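Local coordinates for protein alpha-L-rhamnosidase (Aspergillus terreus, PDB 6GSZ) that probably hydrolyses terminal non-reducing alpha-L-rhamnose residues from alpha-L-rhamnosides, as a calcium-containing glycoprotein of the six-hairpin glycosidase clan, at residues 116-121 / 290-295; 654-659 / 682-687. All coordinates share one frame; numbering follows the deposited sequence.

Contact 1. Residues 116-121 / 290-295; sequences VIASDR and GTHELS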
loop_
_atom_site.group_PDB
_atom_site.type_symbol
_atom_site.label_atom_id
_atom_site.label_comp_id
_atom_site.label_asym_id
_atom_site.label_seq_id
_atom_site.Cartn_x
_atom_site.Cartn_y
_atom_site.Cartn_z
ATOM N N VAL A 116 27.854 -9.918 -4.529
ATOM C CA VAL A 116 27.351 -9.843 -3.168
ATOM C C VAL A 116 28.505 -10.163 -2.214
ATOM O O VAL A 116 29.139 -11.210 -2.391
ATOM C CB VAL A 116 26.158 -10.781 -2.923
ATOM C CG1 VAL A 116 25.707 -10.745 -1.472
ATOM C CG2 VAL A 116 24.999 -10.472 -3.853
ATOM N N ILE A 117 28.711 -9.287 -1.218
ATOM C CA ILE A 117 29.734 -9.554 -0.236
ATOM C C ILE A 117 29.120 -9.691 1.148
ATOM O O ILE A 117 28.075 -9.144 1.466
ATOM C CB ILE A 117 30.821 -8.487 -0.259
ATOM C CG1 ILE A 117 30.273 -7.107 0.097
ATOM C CG2 ILE A 117 31.552 -8.532 -1.591
ATOM C CD1 ILE A 117 31.349 -6.052 0.239
ATOM N N ALA A 118 29.893 -10.393 1.991
ATOM C CA ALA A 118 29.606 -10.620 3.357
ATOM C C ALA A 118 30.879 -10.434 4.176
ATOM O O ALA A 118 31.989 -10.575 3.670
ATOM C CB ALA A 118 29.055 -12.013 3.561
ATOM N N SER A 119 30.678 -10.202 5.480
ATOM C CA SER A 119 31.811 -10.119 6.414
ATOM C C SER A 119 32.510 -11.463 6.633
ATOM O O SER A 119 31.888 -12.515 6.666
ATOM C CB SER A 119 31.320 -9.579 7.750
ATOM O OG SER A 119 32.374 -9.434 8.664
ATOM N N ASP A 120 33.821 -11.365 6.890
ATOM C CA ASP A 120 34.556 -12.494 7.413
ATOM C C ASP A 120 34.150 -12.830 8.849
ATOM O O ASP A 120 34.533 -13.891 9.349
ATOM C CB ASP A 120 36.052 -12.234 7.307
ATOM C CG ASP A 120 36.675 -12.590 5.957
ATOM O OD1 ASP A 120 35.971 -13.154 5.071
ATOM O OD2 ASP A 120 37.889 -12.366 5.802
ATOM N N ARG A 121 33.418 -11.953 9.527
ATOM C CA ARG A 121 32.849 -12.332 10.834
ATOM C C ARG A 121 31.860 -13.464 10.628
ATOM O O ARG A 121 31.015 -13.368 9.762
ATOM C CB ARG A 121 32.145 -11.148 11.461
ATOM C CG ARG A 121 31.584 -11.365 12.848
ATOM C CD ARG A 121 30.865 -10.109 13.301
ATOM N NE ARG A 121 30.318 -10.140 14.646
ATOM C CZ ARG A 121 29.069 -10.424 14.964
ATOM N NH1 ARG A 121 28.205 -10.829 14.040
ATOM N NH2 ARG A 121 28.701 -10.317 16.237
ATOM N N GLY A 290 38.084 -8.679 6.911
ATOM C CA GLY A 290 37.855 -8.768 5.493
ATOM C C GLY A 290 36.402 -9.050 5.138
ATOM O O GLY A 290 35.500 -9.090 6.005
ATOM N N THR A 291 36.239 -9.273 3.836
ATOM C CA THR A 291 34.955 -9.596 3.220
ATOM C C THR A 291 35.185 -10.703 2.189
ATOM O O THR A 291 36.326 -10.944 1.763
ATOM C CB THR A 291 34.272 -8.372 2.573
ATOM O OG1 THR A 291 35.129 -7.823 1.561
ATOM C CG2 THR A 291 33.887 -7.299 3.569
ATOM N N HIS A 292 34.090 -11.372 1.805
ATOM C CA HIS A 292 34.132 -12.469 0.816
ATOM C C HIS A 292 32.853 -12.432 -0.020
ATOM O O HIS A 292 31.899 -11.790 0.413
ATOM C CB HIS A 292 34.373 -13.817 1.522
ATOM C CG HIS A 292 33.325 -14.179 2.508
ATOM N ND1 HIS A 292 33.486 -13.986 3.861
ATOM C CD2 HIS A 292 32.108 -14.756 2.349
ATOM C CE1 HIS A 292 32.405 -14.399 4.493
ATOM N NE2 HIS A 292 31.546 -14.879 3.590
ATOM N N GLU A 293 32.842 -13.156 -1.141
ATOM C CA GLU A 293 31.710 -13.177 -2.046
ATOM C C GLU A 293 30.673 -14.212 -1.592
ATOM O O GLU A 293 31.058 -15.305 -1.091
ATOM C CB GLU A 293 32.167 -13.446 -3.480
ATOM C CG GLU A 293 31.055 -13.286 -4.497
ATOM C CD GLU A 293 31.305 -13.874 -5.870
ATOM O OE1 GLU A 293 32.412 -14.309 -6.103
ATOM O OE2 GLU A 293 30.345 -13.890 -6.684
ATOM N N LEU A 294 29.395 -13.909 -1.783
ATOM C CA LEU A 294 28.265 -14.842 -1.592
ATOM C C LEU A 294 27.674 -15.154 -2.968
ATOM O O LEU A 294 27.335 -14.222 -3.695
ATOM C CB LEU A 294 27.187 -14.141 -0.756
ATOM C CG LEU A 294 27.519 -13.912 0.695
ATOM C CD1 LEU A 294 26.258 -13.525 1.465
ATOM C CD2 LEU A 294 28.156 -15.134 1.291
ATOM N N SER A 295 27.505 -16.442 -3.282
ATOM C CA SER A 295 26.859 -16.826 -4.546
ATOM C C SER A 295 25.450 -16.229 -4.626
ATOM O O SER A 295 24.675 -16.314 -3.684
ATOM C CB SER A 295 26.823 -18.315 -4.654
ATOM O OG SER A 295 26.172 -18.737 -5.826
HETATM O O HOH W 1 27.654 -12.577 -5.856
HETATM O O HOH W 2 39.230 -11.100 7.878
HETATM O O HOH W 3 38.948 -12.231 3.396
#

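Contact 2. Residues 654-659 / 682-687; sequences ETQTGL and VNIIKQ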
loop_
_atom_site.group_PDB
_atom_site.type_symbol
_atom_site.label_atom_id
_atom_site.label_comp_id
_atom_site.label_asym_id
_atom_site.label_seq_id
_atom_site.Cartn_x
_atom_site.Cartn_y
_atom_site.Cartn_z
ATOM N N GLU A 654 -29.998 -16.684 6.310
ATOM C CA GLU A 654 -30.538 -15.333 6.161
ATOM C C GLU A 654 -29.822 -14.381 7.131
ATOM O O GLU A 654 -30.329 -13.985 8.160
ATOM C CB GLU A 654 -32.050 -15.356 6.385
ATOM C CG GLU A 654 -32.843 -15.990 5.250
ATOM C CD GLU A 654 -33.271 -15.021 4.147
ATOM O OE1 GLU A 654 -33.788 -13.963 4.499
ATOM O OE2 GLU A 654 -33.011 -15.330 2.929
ATOM N N THR A 655 -28.587 -14.061 6.753
ATOM C CA THR A 655 -27.657 -13.229 7.483
ATOM C C THR A 655 -27.238 -12.067 6.588
ATOM O O THR A 655 -27.517 -12.056 5.381
ATOM C CB THR A 655 -26.415 -14.030 7.864
ATOM O OG1 THR A 655 -25.775 -14.498 6.663
ATOM C CG2 THR A 655 -26.754 -15.201 8.765
ATOM N N GLN A 656 -26.615 -11.058 7.180
ATOM C CA GLN A 656 -26.176 -9.927 6.406
ATOM C C GLN A 656 -25.285 -10.397 5.253
ATOM O O GLN A 656 -25.474 -9.961 4.117
ATOM C CB GLN A 656 -25.523 -8.876 7.288
ATOM C CG GLN A 656 -26.512 -8.183 8.205
ATOM C CD GLN A 656 -25.891 -7.056 8.990
ATOM O OE1 GLN A 656 -24.908 -6.437 8.562
ATOM N NE2 GLN A 656 -26.464 -6.809 10.169
ATOM N N THR A 657 -24.271 -11.227 5.544
ATOM C CA THR A 657 -23.393 -11.700 4.464
ATOM C C THR A 657 -24.122 -12.666 3.511
ATOM O O THR A 657 -23.920 -12.610 2.282
ATOM C CB THR A 657 -22.131 -12.342 5.040
ATOM O OG1 THR A 657 -21.427 -11.304 5.716
ATOM C CG2 THR A 657 -21.254 -12.981 3.993
ATOM N N GLY A 658 -24.927 -13.569 4.070
ATOM C CA GLY A 658 -25.621 -14.562 3.271
ATOM C C GLY A 658 -26.586 -13.978 2.235
ATOM O O GLY A 658 -26.736 -14.573 1.152
ATOM N N LEU A 659 -27.161 -12.814 2.554
ATOM C CA LEU A 659 -27.985 -12.084 1.607
ATOM C C LEU A 659 -27.131 -11.145 0.745
ATOM O O LEU A 659 -27.375 -10.986 -0.436
ATOM C CB LEU A 659 -29.051 -11.308 2.370
ATOM C CG LEU A 659 -30.200 -12.174 2.872
ATOM C CD1 LEU A 659 -30.846 -11.524 4.067
ATOM C CD2 LEU A 659 -31.201 -12.445 1.769
ATOM N N VAL A 682 -32.685 -5.545 4.599
ATOM C CA VAL A 682 -32.956 -4.292 5.339
ATOM C C VAL A 682 -33.683 -4.623 6.654
ATOM O O VAL A 682 -33.376 -4.008 7.686
ATOM C CB VAL A 682 -33.764 -3.297 4.492
ATOM C CG1 VAL A 682 -34.281 -2.132 5.331
ATOM C CG2 VAL A 682 -32.948 -2.790 3.318
ATOM N N ASN A 683 -34.624 -5.574 6.613
ATOM C CA ASN A 683 -35.377 -5.967 7.797
ATOM C C ASN A 683 -34.449 -6.586 8.852
ATOM O O ASN A 683 -34.586 -6.222 10.035
ATOM C CB ASN A 683 -36.520 -6.920 7.445
ATOM C CG ASN A 683 -37.391 -7.231 8.640
ATOM O OD1 ASN A 683 -37.985 -6.326 9.216
ATOM N ND2 ASN A 683 -37.444 -8.489 9.038
ATOM N N ILE A 684 -33.544 -7.486 8.434
ATOM C CA ILE A 684 -32.570 -8.125 9.361
ATOM C C ILE A 684 -31.684 -7.048 10.007
ATOM O O ILE A 684 -31.427 -7.118 11.215
ATOM C CB ILE A 684 -31.725 -9.191 8.625
ATOM C CG1 ILE A 684 -32.537 -10.469 8.402
ATOM C CG2 ILE A 684 -30.424 -9.461 9.368
ATOM C CD1 ILE A 684 -32.137 -11.243 7.156
ATOM N N ILE A 685 -31.237 -6.073 9.206
ATOM C CA ILE A 685 -30.408 -4.983 9.700
ATOM C C ILE A 685 -31.181 -4.156 10.739
ATOM O O ILE A 685 -30.663 -3.822 11.795
ATOM C CB ILE A 685 -29.888 -4.146 8.523
ATOM C CG1 ILE A 685 -28.876 -4.953 7.702
ATOM C CG2 ILE A 685 -29.349 -2.810 8.988
ATOM C CD1 ILE A 685 -28.575 -4.362 6.320
ATOM N N LYS A 686 -32.434 -3.825 10.415
ATOM C CA LYS A 686 -33.286 -3.016 11.305
ATOM C C LYS A 686 -33.532 -3.750 12.634
ATOM O O LYS A 686 -33.471 -3.123 13.716
ATOM C CB LYS A 686 -34.571 -2.596 10.579
ATOM C CG LYS A 686 -35.571 -1.826 11.419
ATOM C CD LYS A 686 -36.851 -1.473 10.667
ATOM C CE LYS A 686 -37.851 -0.770 11.578
ATOM N NZ LYS A 686 -38.984 -0.156 10.838
ATOM N N GLN A 687 -33.779 -5.060 12.567
ATOM C CA GLN A 687 -34.053 -5.863 13.757
ATOM C C GLN A 687 -32.778 -6.013 14.599
ATOM O O GLN A 687 -32.866 -6.224 15.777
ATOM C CB GLN A 687 -34.680 -7.202 13.372
ATOM C CG GLN A 687 -36.068 -7.061 12.752
ATOM C CD GLN A 687 -37.033 -6.176 13.513
ATOM O OE1 GLN A 687 -37.606 -5.215 12.977
ATOM N NE2 GLN A 687 -37.234 -6.499 14.784
#

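Contact 1. Residues 116-121 / 290-295
A two-stranded antiparallel beta ribbon pairs strand 116-119 with strand 291-294, and at its centre Ala118 and His292 form a hydrogen-bonded pair. Ala118 N reaches His292 O at 2.9 Å, and His292 N returns the bond to Ala118 O. Next to it, Ile117 and Glu293 are a non-hydrogen-bonded pair, with Ile117 CA 3.2 Å from His292 O in a CA-H...O contact. His292, Ala118 and Leu294 share one face of the ribbon. Because chi1 of His292 is 60°, CG sits between the backbone N and the carbonyl carbon and the imidazole folds back across the partner strand: Ala118 O lies 3.7 Å above the ring plane, offset toward its rim, and Ser119 O approaches CE1 obliquely. His292 ND1 donates to Asp120 OD1 at 2.9 Å, nearly straight at 170°. This bond lies close to the ring plane and limits the ring's rotation; carboxylate and ring are nearly coplanar, and the nearby negative charge may well raise the histidine's basicity. Asp120 N bonds to Gly290 O from above the carbonyl plane, while a water links Asp120 OD2 to Gly290 N. Farther along, Leu294 packs its CG against Ala118 CB at 3.8 Å and its CB against Val116 CG1. On the other face, Ile117 rests on Phe134 of strand 132-140. Ser119 OG accepts from Arg121 N in an ST turn and also bonds to Ser253 OG. Here segments far apart in sequence close a beta ribbon against the strands of a beta-rich domain, consistent with the beta-sandwich expected of the rhamnosidase N-terminal family.

Contact 2. Residues 654-659 / 682-687
Thr655 OG1 is gripped twice: Gly658 N donates to it at 2.9 Å, the bond that caps helix 656-664, and Thr596 OG1 is a second, separate partner. Thr655 is the N-cap, and its backbone O takes Leu659 N to close the first turn, which packs Gln656 on Ile685 and Leu659 on Ile684. That helix start lies against the last turns of helix 671-687, a helix-helix contact in the helical domain of the six-hairpin glycosidase clan, whose members are built as an alpha/alpha barrel. No hydrogen bond crosses between 654-659 and 682-687; between them van der Waals packing on Ile684 and Ile685 makes the joint. In Ile684, CG1 lies anti to the carbonyl carbon (chi1 -76°), and with chi2 at 150° CD1 meets two groups: Leu659 CD1, and the backbone O of Glu654 at 3.4 Å. The side chain of Glu654, crossing Ile684 at about a right angle, bends at chi2; a salt bridge from OE1 to Arg680 NE ties it to helix 671-687, and OE2 accepts from Met651 N. Gln656 runs extended beyond CG and crosses Ile685 at about a right angle, its aliphatic CG 4.0 Å from Ile685 CG1 and its amide carbon CD 3.9 Å from the same atom. Both ends of this buried amide are satisfied, OE1 by Gly693 N and NE2 by Lys691 O, which fixes the amide's rotation while it lies beside a hydrocarbon. The tightest carbon pair joins two methyls: Leu659 CD1 stands 3.4 Å from Ile684 CD1, closer than ordinary van der Waals contact.

The two contacts lie on opposite sides of the chain's centre, their centres about 62 Å apart, and share no helix or strand. Contact 1 is partly buried, at a surface ribbon, where backbone bonds, a His-carboxylate pair and bridging waters do much of the holding; it unites chain segments 169 residues apart. Contact 2 is a buried helix-helix joint between segments 23 residues apart, with less area covered (216 against 534 Å²) and no hydrogen bond between its segments. Its polar groups cap their own helix or bond residues outside the two segments, among them Arg680 of the partner helix. The difference follows the fold: strand pairing in a beta-rich region, hydrocarbon packing in the helical glycosidase domain.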